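Local coordinates for protein beta-galactosidase (Streptococcus pneumoniae, PDB 4CU9) that hydrolyses beta-galactosides and carries this carbohydrate-binding module, which probably attaches the enzyme to galactose-containing glycans, at residues V99-V104 / A160-M165; A80-H85 / I149-K154. One frame throughout, in Å; residues are numbered along the deposited sequence.

Interaction 1: V99-V104 / A160-M165; sequences VLERYV and AMRWRM. Unlike the reference sequence in segment 160-165: Ala160 (reference Val). With EDO (1,2-ethanediol), chain D.
Leu100 lies over one face of the Trp163 ring: its CD1 sits 3.8 Å from the centroid of the six-membered ring, 18° off the normal, a CH-pi contact, while its CB lies over the same face, against CZ3. Tyr137 meets the same indole edge-to-face from strand 132-139. The Arg162 guanidinium is engaged at its edges, within its own plane. Arg162 NE and NH2 both reach Glu101 OE1, each at 2.8 Å, and this carboxylate is 10° from coplanar with the guanidinium; NH2 also gives a straight bond to O2 of a 1,2-ethanediol, probably from the crystallisation liquor. Arg164 is turned differently, its plane 52° from the carboxylate, and its NE meets Glu101 OE2 from above the carboxylate plane, 2.9 Å away. A bend at chi3 folds the end of Arg164 back to that oxygen, with Val99 over one face of its guanidinium. A water joins Glu101 OE2 to Arg164 NH2. Two arginines thus hold one carboxylate, an oxygen each, which should fix its rotation and probably favours its charged form.

The frame is an antiparallel strand pair within the beta-sandwich of a galactose-binding-like domain. Val99 with Arg164 and Glu101 with Arg162 are hydrogen-bonded pairs, their side chains on the salt-bridge face. The opposite face carries Leu100, Met161 and Trp163 together with Arg102. Met161, bent at chi2 and chi3, brings SD to 3.5 Å from Arg102 CB and its CE to 3.8 Å from Leu100 CD1. At the end of the pairing, Tyr103 N donates to Ala160 O at 3.0 Å, and the Tyr103 hydroxyl is hydrogen-bonded to Pro106 O.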
loop_
_atom_site.group_PDB
_atom_site.type_symbol
_atom_site.label_atom_id
_atom_site.label_comp_id
_atom_site.label_asym_id
_atom_site.label_seq_id
_atom_site.Cartn_x
_atom_site.Cartn_y
_atom_site.Cartn_z
ATOM N N VAL A 99 -1.296 -4.360 9.130
ATOM C CA VAL A 99 -0.934 -5.781 8.960
ATOM C C VAL A 99 -0.138 -5.921 7.672
ATOM O O VAL A 99 -0.575 -5.412 6.585
ATOM C CB VAL A 99 -2.175 -6.691 8.847
ATOM C CG1 VAL A 99 -1.774 -8.129 8.593
ATOM C CG2 VAL A 99 -3.042 -6.552 10.092
ATOM N N LEU A 100 1.019 -6.560 7.761
ATOM C CA LEU A 100 1.816 -6.868 6.564
ATOM C C LEU A 100 1.345 -8.183 5.971
ATOM O O LEU A 100 1.261 -9.190 6.659
ATOM C CB LEU A 100 3.312 -6.971 6.896
ATOM C CG LEU A 100 4.293 -7.308 5.764
ATOM C CD1 LEU A 100 4.284 -6.231 4.686
ATOM C CD2 LEU A 100 5.700 -7.451 6.321
ATOM N N GLU A 101 1.155 -8.216 4.664
ATOM C CA GLU A 101 0.768 -9.422 3.981
ATOM C C GLU A 101 1.511 -9.662 2.690
ATOM O O GLU A 101 1.869 -8.740 1.942
ATOM C CB GLU A 101 -0.738 -9.420 3.680
ATOM C CG GLU A 101 -1.596 -9.353 4.922
ATOM C CD GLU A 101 -3.087 -9.258 4.651
ATOM O OE1 GLU A 101 -3.480 -8.588 3.669
ATOM O OE2 GLU A 101 -3.857 -9.869 5.443
ATOM N N ARG A 102 1.718 -10.945 2.412
ATOM C CA ARG A 102 2.332 -11.371 1.162
ATOM C C ARG A 102 1.295 -12.065 0.294
ATOM O O ARG A 102 0.424 -12.761 0.794
ATOM C CB ARG A 102 3.528 -12.298 1.430
ATOM C CG ARG A 102 3.179 -13.603 2.116
ATOM C CD ARG A 102 4.445 -14.391 2.448
ATOM N NE ARG A 102 4.187 -15.600 3.233
ATOM C CZ ARG A 102 3.971 -16.808 2.726
ATOM N NH1 ARG A 102 3.960 -17.003 1.425
ATOM N NH2 ARG A 102 3.779 -17.836 3.540
ATOM N N TYR A 103 1.390 -11.877 -1.019
ATOM C CA TYR A 103 0.429 -12.461 -1.925
ATOM C C TYR A 103 0.678 -13.969 -2.039
ATOM O O TYR A 103 1.797 -14.385 -2.253
ATOM C CB TYR A 103 0.482 -11.777 -3.283
ATOM C CG TYR A 103 -0.542 -12.295 -4.245
ATOM C CD1 TYR A 103 -1.895 -12.013 -4.053
ATOM C CD2 TYR A 103 -0.170 -13.090 -5.341
ATOM C CE1 TYR A 103 -2.838 -12.508 -4.932
ATOM C CE2 TYR A 103 -1.122 -13.600 -6.209
ATOM C CZ TYR A 103 -2.449 -13.291 -5.999
ATOM O OH TYR A 103 -3.422 -13.758 -6.863
ATOM N N VAL A 104 -0.373 -14.759 -1.886
ATOM C CA VAL A 104 -0.280 -16.217 -2.003
ATOM C C VAL A 104 -1.377 -16.753 -2.928
ATOM O O VAL A 104 -1.654 -17.959 -2.923
ATOM C CB VAL A 104 -0.419 -16.906 -0.636
ATOM C CG1 VAL A 104 0.756 -16.596 0.301
ATOM C CG2 VAL A 104 -1.742 -16.526 0.035
ATOM N N ALA A 160 4.011 -9.898 -4.869
ATOM C CA ALA A 160 3.324 -8.681 -4.406
ATOM C C ALA A 160 3.276 -8.705 -2.893
ATOM O O ALA A 160 3.106 -9.779 -2.298
ATOM C CB ALA A 160 1.906 -8.593 -4.949
ATOM N N MET A 161 3.442 -7.532 -2.290
ATOM C CA MET A 161 3.330 -7.352 -0.831
ATOM C C MET A 161 2.359 -6.211 -0.626
ATOM O O MET A 161 2.207 -5.373 -1.508
ATOM C CB MET A 161 4.680 -6.992 -0.213
ATOM C CG MET A 161 5.716 -8.089 -0.372
ATOM S SD MET A 161 5.517 -9.555 0.649
ATOM C CE MET A 161 5.619 -8.891 2.287
ATOM N N ARG A 162 1.654 -6.225 0.494
ATOM C CA ARG A 162 0.798 -5.123 0.857
ATOM C C ARG A 162 0.745 -4.910 2.360
ATOM O O ARG A 162 1.106 -5.778 3.172
ATOM C CB ARG A 162 -0.633 -5.301 0.298
ATOM C CG ARG A 162 -1.494 -6.271 1.064
ATOM C CD ARG A 162 -2.840 -6.440 0.439
ATOM N NE ARG A 162 -3.708 -7.191 1.310
ATOM C CZ ARG A 162 -5.001 -7.378 1.104
ATOM N NH1 ARG A 162 -5.588 -6.863 0.013
ATOM N NH2 ARG A 162 -5.695 -8.097 1.976
ATOM N N TRP A 163 0.228 -3.740 2.705
ATOM C CA TRP A 163 -0.135 -3.424 4.070
ATOM C C TRP A 163 -1.646 -3.281 4.089
ATOM O O TRP A 163 -2.242 -2.463 3.308
ATOM C CB TRP A 163 0.528 -2.126 4.542
ATOM C CG TRP A 163 1.988 -2.227 4.720
ATOM C CD1 TRP A 163 2.928 -1.947 3.815
ATOM C CD2 TRP A 163 2.666 -2.726 5.870
ATOM N NE1 TRP A 163 4.172 -2.192 4.326
ATOM C CE2 TRP A 163 4.038 -2.686 5.593
ATOM C CE3 TRP A 163 2.249 -3.196 7.104
ATOM C CZ2 TRP A 163 5.002 -3.055 6.531
ATOM C CZ3 TRP A 163 3.232 -3.578 8.049
ATOM C CH2 TRP A 163 4.581 -3.484 7.736
ATOM N N ARG A 164 -2.280 -4.106 4.917
ATOM C CA ARG A 164 -3.729 -4.048 5.148
ATOM C C ARG A 164 -3.943 -3.198 6.387
ATOM O O ARG A 164 -3.524 -3.550 7.489
ATOM C CB ARG A 164 -4.337 -5.434 5.279
ATOM C CG ARG A 164 -5.857 -5.435 5.568
ATOM C CD ARG A 164 -6.439 -6.809 5.314
ATOM N NE ARG A 164 -5.867 -7.838 6.172
ATOM C CZ ARG A 164 -6.141 -7.998 7.463
ATOM N NH1 ARG A 164 -7.018 -7.220 8.101
ATOM N NH2 ARG A 164 -5.556 -8.968 8.133
ATOM N N MET A 165 -4.529 -2.027 6.189
ATOM C CA MET A 165 -4.544 -0.986 7.216
ATOM C C MET A 165 -5.978 -0.585 7.601
ATOM O O MET A 165 -6.941 -0.844 6.879
ATOM C CB MET A 165 -3.799 0.227 6.696
ATOM C CG MET A 165 -2.323 -0.023 6.362
ATOM S SD MET A 165 -1.507 1.371 5.485
ATOM C CE MET A 165 -2.182 1.247 3.848
HETATM C C1 EDO D . -9.365 -6.798 -0.119
HETATM O O1 EDO D . -8.334 -5.796 -0.245
HETATM C C2 EDO D . -8.867 -8.231 0.108
HETATM O O2 EDO D . -8.459 -8.397 1.464
HETATM O O HOH W 1 -4.015 -11.162 7.723
#

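Interaction 2: A80-H85 / I149-K154; sequences AQAKLH and INVTFK
Phe153 lays its ring flat over the Ala80-Gln81 backbone, with Ala80 C 3.5 Å above the ring plane and over its centre, and Gln81 N on the same face. The ring gets there because CG is set between the Phe153 backbone N and carbonyl carbon (chi1 43°), which folds it back across the neighbouring strand. The two segments are antiparallel partners in the beta-sandwich of the galactose-binding-like domain, and where Ala80 and Gln81 both face Leu182 of strand 173-182, strand 73-86 carries a classic beta bulge. Beside the ring, Ala82 CB packs 4.0 Å from Phe153 CE1 and 4.1 Å from Val151 CB; further along, Leu84 CD1 meets Val151 CG2.

Backbone bonds hold this row in register. Ala82 and Val151 exchange two, as do Leu84 and Ile149, whereas Phe153 N reaches Ala80 O from well above the carbonyl plane (44°). Next outward, Phe181 of strand 173-182 touches Ala82, and Val135 of strand 132-139 touches Phe153. On the other face, Lys83 and Asn150 run side by side, and Glu148 makes a salt bridge to Lys83 NZ. Bent at chi4, Lys83 places NZ 2.8 Å from Asn150 OD1, nearly in line with the amide C=O.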
loop_
_atom_site.group_PDB
_atom_site.type_symbol
_atom_site.label_atom_id
_atom_site.label_comp_id
_atom_site.label_asym_id
_atom_site.label_seq_id
_atom_site.Cartn_x
_atom_site.Cartn_y
_atom_site.Cartn_z
ATOM N N ALA A 80 12.635 -8.796 3.044
ATOM C CA ALA A 80 12.726 -8.963 4.496
ATOM C C ALA A 80 12.701 -7.620 5.224
ATOM O O ALA A 80 12.884 -7.553 6.447
ATOM C CB ALA A 80 13.997 -9.746 4.865
ATOM N N GLN A 81 12.568 -6.538 4.480
ATOM C CA GLN A 81 12.560 -5.215 5.086
ATOM C C GLN A 81 11.550 -4.354 4.325
ATOM O O GLN A 81 11.236 -4.621 3.154
ATOM C CB GLN A 81 13.948 -4.580 5.024
ATOM C CG GLN A 81 15.077 -5.449 5.616
ATOM C CD GLN A 81 16.414 -4.748 5.539
ATOM O OE1 GLN A 81 17.256 -5.053 4.686
ATOM N NE2 GLN A 81 16.607 -3.803 6.412
ATOM N N ALA A 82 11.054 -3.332 4.997
ATOM C CA ALA A 82 10.105 -2.406 4.396
ATOM C C ALA A 82 10.290 -1.044 4.996
ATOM O O ALA A 82 10.801 -0.889 6.108
ATOM C CB ALA A 82 8.677 -2.877 4.593
ATOM N N LYS A 83 9.860 -0.044 4.244
ATOM C CA LYS A 83 9.814 1.334 4.717
ATOM C C LYS A 83 8.437 1.897 4.475
ATOM O O LYS A 83 7.818 1.635 3.428
ATOM C CB LYS A 83 10.811 2.212 3.992
ATOM C CG LYS A 83 12.231 1.875 4.399
ATOM C CD LYS A 83 13.223 2.535 3.485
ATOM C CE LYS A 83 14.635 2.087 3.795
ATOM N NZ LYS A 83 15.207 2.910 4.886
ATOM N N LEU A 84 7.994 2.687 5.432
ATOM C CA LEU A 84 6.685 3.298 5.413
ATOM C C LEU A 84 6.808 4.771 5.732
ATOM O O LEU A 84 7.425 5.116 6.758
ATOM C CB LEU A 84 5.834 2.630 6.497
ATOM C CG LEU A 84 5.459 1.171 6.304
ATOM C CD1 LEU A 84 4.820 0.579 7.542
ATOM C CD2 LEU A 84 4.448 1.125 5.199
ATOM N N HIS A 85 6.256 5.645 4.892
ATOM C CA HIS A 85 6.224 7.089 5.187
ATOM C C HIS A 85 4.772 7.559 5.142
ATOM O O HIS A 85 4.182 7.644 4.049
ATOM C CB HIS A 85 7.023 7.850 4.138
ATOM C CG HIS A 85 7.388 9.252 4.518
ATOM N ND1 HIS A 85 6.864 9.908 5.607
ATOM C CD2 HIS A 85 8.260 10.120 3.946
ATOM C CE1 HIS A 85 7.398 11.120 5.697
ATOM N NE2 HIS A 85 8.257 11.268 4.705
ATOM N N ILE A 149 9.404 5.094 8.673
ATOM C CA ILE A 149 9.388 3.975 9.594
ATOM C C ILE A 149 10.061 2.797 8.910
ATOM O O ILE A 149 9.776 2.507 7.747
ATOM C CB ILE A 149 7.951 3.565 9.981
ATOM C CG1 ILE A 149 7.240 4.697 10.733
ATOM C CG2 ILE A 149 7.973 2.303 10.826
ATOM C CD1 ILE A 149 5.731 4.634 10.617
ATOM N N ASN A 150 10.954 2.113 9.629
ATOM C CA ASN A 150 11.657 0.984 9.075
ATOM C C ASN A 150 11.118 -0.276 9.742
ATOM O O ASN A 150 10.884 -0.289 10.948
ATOM C CB ASN A 150 13.180 1.101 9.234
ATOM C CG ASN A 150 13.761 2.322 8.535
ATOM O OD1 ASN A 150 14.021 2.304 7.329
ATOM N ND2 ASN A 150 13.972 3.397 9.296
ATOM N N VAL A 151 10.918 -1.307 8.931
ATOM C CA VAL A 151 10.302 -2.557 9.343
ATOM C C VAL A 151 11.155 -3.734 8.911
ATOM O O VAL A 151 11.697 -3.729 7.822
ATOM C CB VAL A 151 8.905 -2.690 8.679
ATOM C CG1 VAL A 151 8.352 -4.112 8.750
ATOM C CG2 VAL A 151 7.902 -1.678 9.207
ATOM N N THR A 152 11.277 -4.746 9.785
ATOM C CA THR A 152 11.909 -5.999 9.432
ATOM C C THR A 152 10.956 -7.161 9.625
ATOM O O THR A 152 10.016 -7.134 10.434
ATOM C CB THR A 152 13.164 -6.273 10.296
ATOM O OG1 THR A 152 12.808 -6.140 11.673
ATOM C CG2 THR A 152 14.218 -5.298 10.013
ATOM N N PHE A 153 11.204 -8.204 8.863
ATOM C CA PHE A 153 10.492 -9.436 8.995
ATOM C C PHE A 153 11.351 -10.598 8.513
ATOM O O PHE A 153 12.365 -10.396 7.869
ATOM C CB PHE A 153 9.125 -9.376 8.292
ATOM C CG PHE A 153 9.144 -8.714 6.920
ATOM C CD1 PHE A 153 9.139 -7.339 6.800
ATOM C CD2 PHE A 153 9.201 -9.485 5.773
ATOM C CE1 PHE A 153 9.159 -6.739 5.545
ATOM C CE2 PHE A 153 9.207 -8.908 4.512
ATOM C CZ PHE A 153 9.206 -7.530 4.400
ATOM N N LYS A 154 10.942 -11.819 8.833
ATOM C CA LYS A 154 11.609 -12.990 8.285
ATOM C C LYS A 154 11.395 -13.008 6.755
ATOM O O LYS A 154 10.305 -12.715 6.252
ATOM C CB LYS A 154 11.105 -14.262 8.964
ATOM C CG LYS A 154 11.674 -15.539 8.374
ATOM C CD LYS A 154 11.396 -16.743 9.267
ATOM C CE LYS A 154 11.994 -17.991 8.634
ATOM N NZ LYS A 154 12.255 -19.065 9.625
HETATM O O HOH W 2 14.170 -0.840 6.218
#

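How the interactions relate
Both contacts are antiparallel strand pairs of one sheet system, and both are largely buried, with interaction 1 nearer the centre of the chain. Each has a mainly apolar face and a polar one, and the apolar faces meet: Trp163 NE1 comes within 3.4 Å of Leu84 CD2, and Leu100 CD2 lies 3.5 Å from Phe153 CD1. Strands 149-158 and 160-166 follow each other in the chain, while strand 132-139 pairs with both 97-103 and 149-158. The polar faces differ. Interaction 1 has a buried carboxylate shared by two arginines, whereas interaction 2 has a partly exposed lysine-asparagine pair, and its buried face is aliphatic apart from Phe153; the two ladders have the same number of backbone bonds.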